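Local coordinates for 52 protein (Murid herpesvirus 4, PDB 2OA5), which is an abundant tegument protein of the gammaherpesvirus particle, belongs to the herpesvirus BLRF2 family and probably serves a structural role in the virion, at residues A79-E82 and Q83-T86. Numbering follows the deposited sequence.
Sequences AVTE and QELT. With PE5 (3,6,9,12,15,18,21,24-octaoxahexacosan-1-ol), chain C.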
loop_
_atom_site.group_PDB
_atom_site.type_symbol
_atom_site.label_atom_id
_atom_site.label_comp_id
_atom_site.label_asym_id
_atom_site.label_seq_id
_atom_site.Cartn_x
_atom_site.Cartn_y
_atom_site.Cartn_z
ATOM N N ALA B 79 14.250 -22.331 7.374
ATOM C CA ALA B 79 13.106 -23.240 7.365
ATOM C C ALA B 79 13.423 -24.535 6.627
ATOM O O ALA B 79 14.168 -24.527 5.649
ATOM C CB ALA B 79 11.899 -22.556 6.718
ATOM N N VAL B 80 12.858 -25.643 7.104
ATOM C CA VAL B 80 13.055 -26.945 6.471
ATOM C C VAL B 80 11.715 -27.630 6.235
ATOM O O VAL B 80 11.651 -28.645 5.544
ATOM C CB VAL B 80 13.940 -27.889 7.316
ATOM C CG1 VAL B 80 15.296 -27.256 7.547
ATOM C CG2 VAL B 80 13.245 -28.227 8.630
ATOM N N THR B 81 10.654 -27.087 6.823
ATOM C CA THR B 81 9.311 -27.632 6.629
ATOM C C THR B 81 8.404 -26.531 6.073
ATOM O O THR B 81 8.731 -25.340 6.140
ATOM C CB THR B 81 8.684 -28.175 7.944
ATOM O OG1 THR B 81 8.380 -27.092 8.831
ATOM C CG2 THR B 81 9.637 -29.136 8.636
ATOM N N GLU B 82 7.270 -26.940 5.518
ATOM C CA GLU B 82 6.314 -26.004 4.949
ATOM C C GLU B 82 5.826 -25.079 6.062
ATOM O O GLU B 82 5.913 -23.856 5.950
ATOM C CB GLU B 82 5.166 -26.790 4.313
ATOM C CG GLU B 82 5.683 -27.986 3.500
ATOM C CD GLU B 82 4.828 -28.325 2.294
ATOM O OE1 GLU B 82 3.950 -27.511 1.930
ATOM O OE2 GLU B 82 5.052 -29.403 1.696
ATOM N N GLN B 83 5.347 -25.674 7.147
ATOM C CA GLN B 83 4.868 -24.915 8.290
ATOM C C GLN B 83 5.886 -23.904 8.806
ATOM O O GLN B 83 5.510 -22.802 9.207
ATOM C CB GLN B 83 4.482 -25.860 9.429
ATOM C CG GLN B 83 3.148 -26.559 9.237
ATOM C CD GLN B 83 2.718 -27.331 10.486
ATOM O OE1 GLN B 83 3.137 -27.001 11.590
ATOM N NE2 GLN B 83 1.875 -28.331 10.290
ATOM N N GLU B 84 7.172 -24.268 8.812
ATOM C CA GLU B 84 8.191 -23.343 9.296
ATOM C C GLU B 84 8.327 -22.159 8.359
ATOM O O GLU B 84 8.371 -21.011 8.793
ATOM C CB GLU B 84 9.573 -24.002 9.395
ATOM C CG GLU B 84 9.683 -25.162 10.361
ATOM C CD GLU B 84 11.130 -25.464 10.735
ATOM O OE1 GLU B 84 12.010 -25.380 9.850
ATOM O OE2 GLU B 84 11.377 -25.791 11.912
ATOM N N LEU B 85 8.419 -22.445 7.068
ATOM C CA LEU B 85 8.591 -21.386 6.088
ATOM C C LEU B 85 7.391 -20.425 6.070
ATOM O O LEU B 85 7.558 -19.198 5.978
ATOM C CB LEU B 85 8.831 -22.000 4.709
ATOM C CG LEU B 85 9.337 -21.037 3.638
ATOM C CD1 LEU B 85 10.578 -20.296 4.134
ATOM C CD2 LEU B 85 9.628 -21.815 2.366
ATOM N N THR B 86 6.190 -20.981 6.193
ATOM C CA THR B 86 4.979 -20.175 6.187
ATOM C C THR B 86 4.959 -19.214 7.382
ATOM O O THR B 86 4.751 -18.014 7.218
ATOM C CB THR B 86 3.722 -21.095 6.190
ATOM O OG1 THR B 86 3.705 -21.876 4.986
ATOM C CG2 THR B 86 2.446 -20.281 6.256
HETATM C C48 PE5 C . 3.555 -17.282 4.457
HETATM C C50 PE5 C . 3.271 -18.362 3.405
HETATM O O1 PE5 C . 4.016 -18.129 2.204
HETATM C C1 PE5 C . 3.139 -18.115 1.066
HETATM C C2 PE5 C . 3.459 -19.275 0.145
HETATM O O2 PE5 C . 3.413 -18.851 -1.219
HETATM C C3 PE5 C . 4.116 -19.782 -2.039
HETATM C C4 PE5 C . 3.147 -20.622 -2.842
HETATM O O3 PE5 C . 3.358 -22.009 -2.560
HETATM C C5 PE5 C . 3.500 -22.733 -3.787
HETATM C C6 PE5 C . 4.111 -24.098 -3.523
HETATM O O4 PE5 C . 4.188 -24.835 -4.753
HETATM C C7 PE5 C . 4.858 -26.087 -4.558
HETATM C C8 PE5 C . 5.329 -26.618 -5.904
HETATM O O5 PE5 C . 6.312 -27.653 -5.743
HETATM C C9 PE5 C . 7.454 -27.366 -6.565
HETATM C C10 PE5 C . 7.587 -28.378 -7.694
HETATM O O6 PE5 C . 8.575 -27.928 -8.644
HETATM C C11 PE5 C . 8.997 -29.017 -9.486
HETATM C C12 PE5 C . 10.428 -28.796 -9.959
HETATM O O7 PE5 C . 11.255 -29.895 -9.542
HETATM C C13 PE5 C . 12.626 -29.676 -9.915
HETATM C C14 PE5 C . 13.041 -28.240 -9.641
HETATM O O8 PE5 C . 14.007 -28.181 -8.577
HETATM C C15 PE5 C . 14.390 -26.816 -8.352
HETATM C C16 PE5 C . 15.324 -26.746 -7.144
HETATM O O52 PE5 C . 16.082 -25.538 -7.191
#
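T81 and E84 meet where the loop after helix 46-76 turns into helix 82-90, and T81 is the N-cap of that short helix. Threonine suits the place because a side-chain oxygen one bond beyond CB can fold back over the first turn: OG1 is flanked by both branches of its own backbone (chi1 69°) and accepts from E84 N at 3.1 Å, although the position of this oxygen is less certain than the rest. The same hydroxyl is also hydrogen-bonded to D41 of the second subunit, whose carboxylate takes up Q83 N as well, so one side chain of that subunit binds both the capping hydroxyl and the first turn. Behind the cap, regular helical bonding sets in, with L85 N donating to T81 O at 3.1 Å and T86 N to E82 O at 2.9 Å.

The tightly packed part is mostly apolar. A79 points its methyl at the helix, and CB lies 3.7 Å from L85 CD1 and 3.5 Å from L85 N; a small residue lets the loop run this close to the backbone, while leucine, also packed on L44 of the second subunit, fills the buried side. T86 is buried too, next to L22 of that subunit, and its CG2 lies 3.5 Å from C50 of the polyether PE5.

The looser side belongs to exposed V80 and partly exposed E84 and Q83, the last leading its amide away from the loop. Glutamate is long enough here to reach back over the cap: its chain, extended beyond CG, runs alongside V80, and OE1, with the donor almost in line with its C-O bond, accepts from V80 N at 2.9 Å with an N-H...O angle of 153°.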